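Local atomic coordinates of glycoside hydrolase (Streptococcus pneumoniae serotype 4, PDB entry 6ORH), a protein that probably hydrolyses terminal alpha-L-fucose from host glycans, as a family 29 alpha-L-fucosidase of a pneumococcus. Residues D377-R382 with R417-A422; F394-E399 with I429-T434. The protein carries 2 engineered substitutions. All coordinates share one frame; numbering follows the deposited sequence.

Contact 1: D377-R382 with R417-A422; sequences DVIELR and RLLRGA
Glu380 has CG trans to its own backbone N (chi1 173°), and Leu418 has CG trans to its carbonyl carbon (chi1 -61°). The strand pairing already sets these two side by side, and the torsions bring Leu418 CD2 onto Glu380 CB at 3.5 Å. The strands are an antiparallel pair in one sheet of the beta-sandwich of the F5/8 type C (galactose-binding-like) domain. Val378 with Arg420 and Glu380 with Leu418 are non-hydrogen-bonded pairs on one face. Ile379 with Leu419 and Leu381 with Arg417 are hydrogen-bonded pairs on the other. Arg420 lies alongside Val378, its CG 3.9 Å from Val378 CG2. Beyond that its chain bends, and its guanidinium goes to Glu280 and Phe283 at helix 275-284. That ties this face to the TIM-barrel part of the chain. Glu380 is gripped by several partners. OE2 forms a hydrogen-bonded salt bridge with Arg382 NE at 2.7 Å, in the guanidinium plane, and a salt bridge with Lys444. OE1 is hydrogen-bonded to Tyr448 OH. The nearby positive groups would probably favour a charged carboxylate. On the opposite face Ile379 sends CG2 against Leu419 CB at 3.8 Å, while its CG1 branch leads away from segment 417-422. Arg417 turns its guanidinium to Asp221 and Thr412. Asp377 and Val378 both face Tyr448, forming a classic beta bulge. At that end Gly421 N donates to Asp377 O at 3.0 Å, from 38° out of the carbonyl plane.

Contact 2: F394-E399 with I429-T434; sequences FHVQVE and IRVVIT
His395 lays its imidazole ring beside Val432, and the two side chains point the same way. Val432 CB sits over one ring face, 3.8 Å from the centroid and 21° off the normal, a CH-pi contact. Thr434 comes in at about a right angle to the histidine. Its CG2 meets the ring edge, 3.6 Å from His395 CE1. The ring takes this place because His395 CG stands between the backbone N and the carbonyl carbon (chi1 62°), which leans the ring toward segment 429-434. A water in the ring plane joins His395 ND1 to Thr434 OG1, at 2.8 Å from each, and donates to the threonine. Thr434 OG1 also bonds to Glu237 of the second subunit.

Gln397 and Arg430 are on the same face and pass at a slant. Their amide and guanidinium planes are only 19° apart. Gln397 OE1 lies 3.6 Å from Arg430 CD. A second water appears to bridge Gln397 OE1 and Arg430 NH1, but both its contacts are unusually short. Arg430 also has salt bridges to Glu367 and to Glu176 of the second subunit, and a cation-pi contact with Trp404. Trp404 lines a glycan pocket, so this face lies beside it.

The other face is apolar. Val396 CG1 packs 3.9 Å from Ile429 CG2, and Val398 lies alongside Ile429. Four backbone hydrogen bonds join the strands, two at His395-Val432 and two at Gln397-Arg430.

Strand 428-436 is central in a five-stranded antiparallel sheet of the galactose-binding-like sandwich, and strand 391-400 lies next to it. Strand 403-410 flanks strand 391-400, and strand 364-370 flanks strand 428-436. Strand 378-382 of the other sheet packs on the apolar face.

Contacts 1 and 2 belong to the two facing sheets of one beta-sandwich, centres 11 Å apart. Their segments alternate along the chain. The core between them is largely apolar, though Arg417 also touches Phe394. Ile379 CD1 reaches Val431 CG2 at 3.6 Å, and Phe394 CE2 meets Leu381 CD1 at 3.7 Å. The outward faces differ in what they meet: helix 275-284 for contact 1, the second subunit for contact 2. The side chain of Gln397 is about 5 Å from a bound N-acetylglucosamine, beside the Val403, Trp404 and Gln405 pocket. The main glycan pocket lies apart, in the fucosidase region. Thr443, which binds calcium in a structure of this protein but not in this chain, is about 7 Å from Glu380, side chain to side chain.

Contact 1: D377-R382 with R417-A422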
ATOM      1  N   ASP A 377      10.365   5.172  14.675  1.00 20.12           N
ATOM      2  CA  ASP A 377       9.308   5.240  13.684  1.00 18.74           C
ATOM      3  C   ASP A 377       9.345   4.013  12.772  1.00 17.53           C
ATOM      4  O   ASP A 377       8.632   4.004  11.772  1.00 20.09           O
ATOM      5  CB  ASP A 377       9.343   6.522  12.845  1.00 18.24           C
ATOM      6  CG  ASP A 377      10.653   6.794  12.106  1.00 19.64           C
ATOM      7  OD1 ASP A 377      11.644   6.047  12.298  1.00 19.51           O
ATOM      8  OD2 ASP A 377      10.692   7.811  11.405  1.00 23.89           O
ATOM      9  N   VAL A 378      10.170   3.018  13.122  1.00 18.28           N
ATOM     10  CA  VAL A 378      10.221   1.778  12.349  1.00 16.80           C
ATOM     11  C   VAL A 378      10.266   0.589  13.296  1.00 16.17           C
ATOM     12  O   VAL A 378      11.104   0.529  14.194  1.00 18.75           O
ATOM     13  CB  VAL A 378      11.431   1.708  11.400  1.00 16.69           C
ATOM     14  CG1 VAL A 378      11.334   0.435  10.538  1.00 18.38           C
ATOM     15  CG2 VAL A 378      11.524   2.935  10.510  1.00 18.99           C
ATOM     16  N   ILE A 379       9.423  -0.423  13.036  1.00 14.57           N
ATOM     17  CA  ILE A 379       9.577  -1.712  13.696  1.00 15.39           C
ATOM     18  C   ILE A 379       9.978  -2.762  12.649  1.00 15.56           C
ATOM     19  O   ILE A 379       9.493  -2.703  11.532  1.00 17.51           O
ATOM     20  CB  ILE A 379       8.315  -2.117  14.498  1.00 15.83           C
ATOM     21  CG1 ILE A 379       8.585  -3.340  15.382  1.00 16.02           C
ATOM     22  CG2 ILE A 379       7.121  -2.330  13.551  1.00 16.52           C
ATOM     23  CD1 ILE A 379       7.488  -3.710  16.394  1.00 16.13           C
ATOM     24  N   GLU A 380      10.917  -3.651  13.005  1.00 14.85           N
ATOM     25  CA  GLU A 380      11.298  -4.782  12.151  1.00 15.00           C
ATOM     26  C   GLU A 380      10.921  -6.089  12.850  1.00 16.04           C
ATOM     27  O   GLU A 380      11.197  -6.287  14.041  1.00 15.43           O
ATOM     28  CB  GLU A 380      12.808  -4.740  11.856  1.00 15.70           C
ATOM     29  CG  GLU A 380      13.292  -6.004  11.109  1.00 16.76           C
ATOM     30  CD  GLU A 380      14.801  -6.025  10.900  1.00 16.91           C
ATOM     31  OE1 GLU A 380      15.392  -4.943  10.784  1.00 18.78           O
ATOM     32  OE2 GLU A 380      15.378  -7.139  10.836  1.00 19.41           O
ATOM     33  N   LEU A 381      10.272  -7.013  12.111  1.00 13.96           N
ATOM     34  CA  LEU A 381       9.944  -8.344  12.600  1.00 13.76           C
ATOM     35  C   LEU A 381      10.537  -9.336  11.596  1.00 14.35           C
ATOM     36  O   LEU A 381      10.554  -9.035  10.391  1.00 14.05           O
ATOM     37  CB  LEU A 381       8.415  -8.507  12.608  1.00 14.75           C
ATOM     38  CG  LEU A 381       7.593  -7.481  13.399  1.00 16.59           C
ATOM     39  CD1 LEU A 381       6.099  -7.781  13.244  1.00 19.52           C
ATOM     40  CD2 LEU A 381       7.979  -7.483  14.869  1.00 19.46           C
ATOM     41  N   ARG A 382      10.957 -10.516  12.052  1.00 14.83           N
ATOM     42  CA  ARG A 382      11.414 -11.560  11.126  1.00 15.51           C
ATOM     43  C   ARG A 382      10.866 -12.920  11.546  1.00 15.79           C
ATOM     44  O   ARG A 382      10.891 -13.303  12.726  1.00 16.04           O
ATOM     45  CB  ARG A 382      12.941 -11.700  11.127  1.00 15.95           C
ATOM     46  CG  ARG A 382      13.678 -10.451  10.665  1.00 14.74           C
ATOM     47  CD  ARG A 382      15.117 -10.821  10.308  1.00 16.01           C
ATOM     48  NE  ARG A 382      15.905  -9.643   9.992  1.00 15.86           N
ATOM     49  CZ  ARG A 382      17.113  -9.713   9.426  1.00 17.92           C
ATOM     50  NH1 ARG A 382      17.614 -10.900   9.120  1.00 18.66           N
ATOM     51  NH2 ARG A 382      17.797  -8.612   9.165  1.00 18.52           N
ATOM     52  N   ARG A 417      10.231  -7.884   7.769  1.00 13.50           N
ATOM     53  CA  ARG A 417       9.196  -6.897   7.518  1.00 13.39           C
ATOM     54  C   ARG A 417       9.587  -5.633   8.280  1.00 14.75           C
ATOM     55  O   ARG A 417       9.836  -5.696   9.491  1.00 15.31           O
ATOM     56  CB  ARG A 417       7.846  -7.410   8.063  1.00 14.32           C
ATOM     57  CG  ARG A 417       6.666  -6.459   7.914  1.00 14.20           C
ATOM     58  CD  ARG A 417       6.290  -6.287   6.442  1.00 15.60           C
ATOM     59  NE  ARG A 417       5.368  -5.181   6.185  1.00 15.94           N
ATOM     60  CZ  ARG A 417       4.067  -5.305   5.980  1.00 15.98           C
ATOM     61  NH1 ARG A 417       3.437  -6.476   6.134  1.00 18.35           N
ATOM     62  NH2 ARG A 417       3.376  -4.216   5.669  1.00 19.43           N
ATOM     63  N   LEU A 418       9.672  -4.528   7.550  1.00 14.53           N
ATOM     64  CA  LEU A 418       9.813  -3.213   8.165  1.00 15.67           C
ATOM     65  C   LEU A 418       8.427  -2.598   8.125  1.00 17.78           C
ATOM     66  O   LEU A 418       7.689  -2.737   7.138  1.00 21.79           O
ATOM     67  CB  LEU A 418      10.832  -2.369   7.393  1.00 15.64           C
ATOM     68  CG  LEU A 418      12.234  -2.963   7.355  1.00 15.28           C
ATOM     69  CD1 LEU A 418      13.139  -2.153   6.410  1.00 15.61           C
ATOM     70  CD2 LEU A 418      12.839  -3.015   8.756  1.00 17.24           C
ATOM     71  N   LEU A 419       7.999  -2.078   9.266  1.00 16.61           N
ATOM     72  CA  LEU A 419       6.756  -1.339   9.248  1.00 15.28           C
ATOM     73  C   LEU A 419       6.950   0.053   9.864  1.00 15.29           C
ATOM     74  O   LEU A 419       7.368   0.149  11.013  1.00 17.47           O
ATOM     75  CB  LEU A 419       5.742  -2.160  10.047  1.00 16.80           C
ATOM     76  CG  LEU A 419       4.354  -1.537  10.131  1.00 17.21           C
ATOM     77  CD1 LEU A 419       3.658  -1.592   8.763  1.00 19.87           C
ATOM     78  CD2 LEU A 419       3.548  -2.314  11.168  1.00 19.02           C
ATOM     79  N   ARG A 420       6.661   1.097   9.082  1.00 16.82           N
ATOM     80  CA  ARG A 420       6.832   2.468   9.543  1.00 17.53           C
ATOM     81  C   ARG A 420       5.543   2.956  10.181  1.00 18.61           C
ATOM     82  O   ARG A 420       4.442   2.510   9.843  1.00 20.33           O
ATOM     83  CB  ARG A 420       7.193   3.394   8.381  1.00 20.38           C
ATOM     84  CG  ARG A 420       8.625   3.185   7.910  1.00 20.45           C
ATOM     85  CD  ARG A 420       8.932   4.043   6.698  1.00 21.20           C
ATOM     86  NE  ARG A 420       8.139   3.655   5.544  1.00 18.91           N
ATOM     87  CZ  ARG A 420       8.090   4.318   4.387  1.00 20.47           C
ATOM     88  NH1 ARG A 420       8.810   5.417   4.208  1.00 19.98           N
ATOM     89  NH2 ARG A 420       7.371   3.856   3.386  1.00 19.82           N
ATOM     90  N   GLY A 421       5.733   3.885  11.116  1.00 20.23           N
ATOM     91  CA  GLY A 421       4.630   4.587  11.747  1.00 21.34           C
ATOM     92  C   GLY A 421       5.060   6.022  12.001  1.00 23.64           C
ATOM     93  O   GLY A 421       6.188   6.392  11.672  1.00 23.44           O
ATOM     94  N   ALA A 422       4.151   6.812  12.582  1.00 25.19           N
ATOM     95  CA  ALA A 422       4.486   8.152  13.032  1.00 24.54           C
ATOM     96  C   ALA A 422       5.592   8.069  14.078  1.00 23.94           C
ATOM     97  O   ALA A 422       5.616   7.154  14.903  1.00 25.64           O
ATOM     98  CB  ALA A 422       3.256   8.801  13.614  1.00 23.71           C
TER

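Contact 2: F394-E399 with I429-T434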
ATOM      1  N   PHE A 394      -0.978  -9.091  11.578  1.00 12.99           N
ATOM      2  CA  PHE A 394      -0.444  -8.648  12.867  1.00 13.61           C
ATOM      3  C   PHE A 394      -0.686  -7.145  13.003  1.00 13.92           C
ATOM      4  O   PHE A 394      -0.914  -6.437  12.014  1.00 14.02           O
ATOM      5  CB  PHE A 394       1.046  -9.019  12.992  1.00 14.03           C
ATOM      6  CG  PHE A 394       1.920  -8.166  12.103  1.00 14.04           C
ATOM      7  CD1 PHE A 394       2.052  -8.488  10.753  1.00 14.15           C
ATOM      8  CD2 PHE A 394       2.480  -6.974  12.559  1.00 14.96           C
ATOM      9  CE1 PHE A 394       2.742  -7.644   9.891  1.00 15.28           C
ATOM     10  CE2 PHE A 394       3.165  -6.128  11.700  1.00 15.14           C
ATOM     11  CZ  PHE A 394       3.335  -6.487  10.366  1.00 15.43           C
ATOM     12  N   HIS A 395      -0.602  -6.619  14.237  1.00 14.22           N
ATOM     13  CA  HIS A 395      -0.587  -5.178  14.401  1.00 14.26           C
ATOM     14  C   HIS A 395       0.363  -4.822  15.545  1.00 14.28           C
ATOM     15  O   HIS A 395       0.787  -5.689  16.306  1.00 16.18           O
ATOM     16  CB  HIS A 395      -2.005  -4.584  14.557  1.00 14.43           C
ATOM     17  CG  HIS A 395      -2.762  -5.056  15.755  1.00 16.25           C
ATOM     18  ND1 HIS A 395      -3.495  -6.230  15.739  1.00 15.43           N
ATOM     19  CD2 HIS A 395      -2.926  -4.513  16.991  1.00 17.62           C
ATOM     20  CE1 HIS A 395      -4.062  -6.405  16.924  1.00 17.60           C
ATOM     21  NE2 HIS A 395      -3.727  -5.365  17.701  1.00 18.14           N
ATOM     22  N   VAL A 396       0.700  -3.543  15.628  1.00 14.01           N
ATOM     23  CA  VAL A 396       1.660  -3.052  16.602  1.00 15.09           C
ATOM     24  C   VAL A 396       1.017  -1.865  17.310  1.00 16.01           C
ATOM     25  O   VAL A 396       0.390  -1.012  16.685  1.00 15.41           O
ATOM     26  CB  VAL A 396       2.940  -2.606  15.873  1.00 14.54           C
ATOM     27  CG1 VAL A 396       3.954  -2.028  16.858  1.00 15.95           C
ATOM     28  CG2 VAL A 396       3.580  -3.791  15.169  1.00 15.41           C
ATOM     29  N   GLN A 397       1.193  -1.801  18.639  1.00 17.12           N
ATOM     30  CA  GLN A 397       0.686  -0.656  19.376  1.00 18.83           C
ATOM     31  C   GLN A 397       1.787  -0.114  20.280  1.00 17.53           C
ATOM     32  O   GLN A 397       2.738  -0.823  20.601  1.00 17.64           O
ATOM     33  CB  GLN A 397      -0.498  -1.024  20.274  1.00 20.04           C
ATOM     34  CG  GLN A 397      -1.485  -1.993  19.655  1.00 24.13           C
ATOM     35  CD  GLN A 397      -2.507  -2.325  20.704  1.00 30.68           C
ATOM     36  OE1 GLN A 397      -2.164  -2.731  21.813  1.00 31.37           O
ATOM     37  NE2 GLN A 397      -3.765  -2.093  20.374  1.00 32.01           N
ATOM     38  N   VAL A 398       1.631   1.149  20.679  1.00 18.31           N
ATOM     39  CA  VAL A 398       2.575   1.789  21.585  1.00 17.74           C
ATOM     40  C   VAL A 398       1.779   2.496  22.679  1.00 19.46           C
ATOM     41  O   VAL A 398       0.699   3.009  22.411  1.00 20.41           O
ATOM     42  CB  VAL A 398       3.522   2.742  20.840  1.00 20.92           C
ATOM     43  CG1 VAL A 398       4.477   1.962  19.930  1.00 20.55           C
ATOM     44  CG2 VAL A 398       2.771   3.787  20.031  1.00 22.89           C
ATOM     45  N   GLU A 399       2.292   2.456  23.911  1.00 21.12           N
ATOM     46  CA  GLU A 399       1.583   3.121  25.000  1.00 22.10           C
ATOM     47  C   GLU A 399       2.009   4.588  25.067  1.00 23.57           C
ATOM     48  O   GLU A 399       3.197   4.881  25.177  1.00 23.28           O
ATOM     49  CB  GLU A 399       1.844   2.405  26.322  1.00 21.68           C
ATOM     50  CG  GLU A 399       0.922   2.912  27.437  1.00 23.97           C
ATOM     51  CD  GLU A 399       1.117   2.187  28.763  1.00 25.76           C
ATOM     52  OE1 GLU A 399       2.268   1.841  29.075  1.00 26.77           O
ATOM     53  OE2 GLU A 399       0.104   1.933  29.459  1.00 28.62           O
ATOM     54  N   ILE A 429       5.758  -1.311  23.970  1.00 19.32           N
ATOM     55  CA  ILE A 429       5.251  -1.631  22.639  1.00 19.76           C
ATOM     56  C   ILE A 429       4.591  -3.002  22.694  1.00 18.47           C
ATOM     57  O   ILE A 429       5.088  -3.891  23.380  1.00 19.82           O
ATOM     58  CB  ILE A 429       6.421  -1.620  21.618  1.00 19.85           C
ATOM     59  CG1 ILE A 429       7.162  -0.274  21.565  1.00 22.06           C
ATOM     60  CG2 ILE A 429       5.944  -2.046  20.236  1.00 19.37           C
ATOM     61  CD1 ILE A 429       8.330  -0.183  22.550  1.00 22.95           C
ATOM     62  N   ARG A 430       3.488  -3.204  21.941  1.00 16.30           N
ATOM     63  CA  ARG A 430       2.909  -4.534  21.816  1.00 16.85           C
ATOM     64  C   ARG A 430       2.931  -4.945  20.349  1.00 16.67           C
ATOM     65  O   ARG A 430       2.597  -4.135  19.475  1.00 17.95           O
ATOM     66  CB  ARG A 430       1.455  -4.591  22.297  1.00 17.27           C
ATOM     67  CG  ARG A 430       1.344  -4.586  23.821  1.00 17.58           C
ATOM     68  CD  ARG A 430      -0.025  -4.202  24.344  1.00 19.93           C
ATOM     69  NE  ARG A 430       0.030  -4.347  25.808  1.00 21.18           N
ATOM     70  CZ  ARG A 430      -0.995  -4.116  26.635  1.00 23.68           C
ATOM     71  NH1 ARG A 430      -2.185  -3.765  26.166  1.00 22.67           N
ATOM     72  NH2 ARG A 430      -0.827  -4.270  27.939  1.00 23.70           N
ATOM     73  N   VAL A 431       3.384  -6.180  20.123  1.00 17.43           N
ATOM     74  CA  VAL A 431       3.261  -6.827  18.822  1.00 16.60           C
ATOM     75  C   VAL A 431       2.188  -7.896  18.986  1.00 15.72           C
ATOM     76  O   VAL A 431       2.302  -8.807  19.822  1.00 16.29           O
ATOM     77  CB  VAL A 431       4.612  -7.394  18.336  1.00 16.19           C
ATOM     78  CG1 VAL A 431       4.457  -8.214  17.047  1.00 15.87           C
ATOM     79  CG2 VAL A 431       5.576  -6.239  18.071  1.00 17.25           C
ATOM     80  N   VAL A 432       1.128  -7.800  18.160  1.00 15.56           N
ATOM     81  CA  VAL A 432       0.003  -8.705  18.310  1.00 15.72           C
ATOM     82  C   VAL A 432      -0.162  -9.480  17.009  1.00 16.25           C
ATOM     83  O   VAL A 432      -0.478  -8.881  15.979  1.00 17.29           O
ATOM     84  CB  VAL A 432      -1.295  -7.974  18.697  1.00 16.99           C
ATOM     85  CG1 VAL A 432      -2.431  -8.958  18.968  1.00 16.22           C
ATOM     86  CG2 VAL A 432      -1.106  -7.059  19.906  1.00 18.70           C
ATOM     87  N   ILE A 433      -0.020 -10.806  17.108  1.00 15.45           N
ATOM     88  CA  ILE A 433      -0.224 -11.717  15.982  1.00 14.43           C
ATOM     89  C   ILE A 433      -1.681 -12.185  16.020  1.00 16.12           C
ATOM     90  O   ILE A 433      -2.083 -12.866  16.962  1.00 16.14           O
ATOM     91  CB  ILE A 433       0.772 -12.894  16.003  1.00 15.45           C
ATOM     92  CG1 ILE A 433       2.227 -12.396  15.953  1.00 17.33           C
ATOM     93  CG2 ILE A 433       0.472 -13.886  14.873  1.00 15.00           C
ATOM     94  CD1 ILE A 433       3.237 -13.486  16.183  1.00 17.58           C
ATOM     95  N   THR A 434      -2.447 -11.909  14.950  1.00 14.60           N
ATOM     96  CA  THR A 434      -3.896 -12.120  14.970  1.00 14.70           C
ATOM     97  C   THR A 434      -4.338 -13.239  14.029  1.00 14.55           C
ATOM     98  O   THR A 434      -5.433 -13.802  14.169  1.00 15.68           O
ATOM     99  CB  THR A 434      -4.673 -10.817  14.744  1.00 16.10           C
ATOM    100  OG1 THR A 434      -4.426 -10.337  13.406  1.00 15.71           O
ATOM    101  CG2 THR A 434      -4.319  -9.760  15.768  1.00 16.46           C
TER
HETATM  102  O   HOH W   1      -4.095  -7.522  13.371  1.00 14.86           O
HETATM  103  O   HOH W   2      -3.380  -3.352  23.886  1.00 34.91           O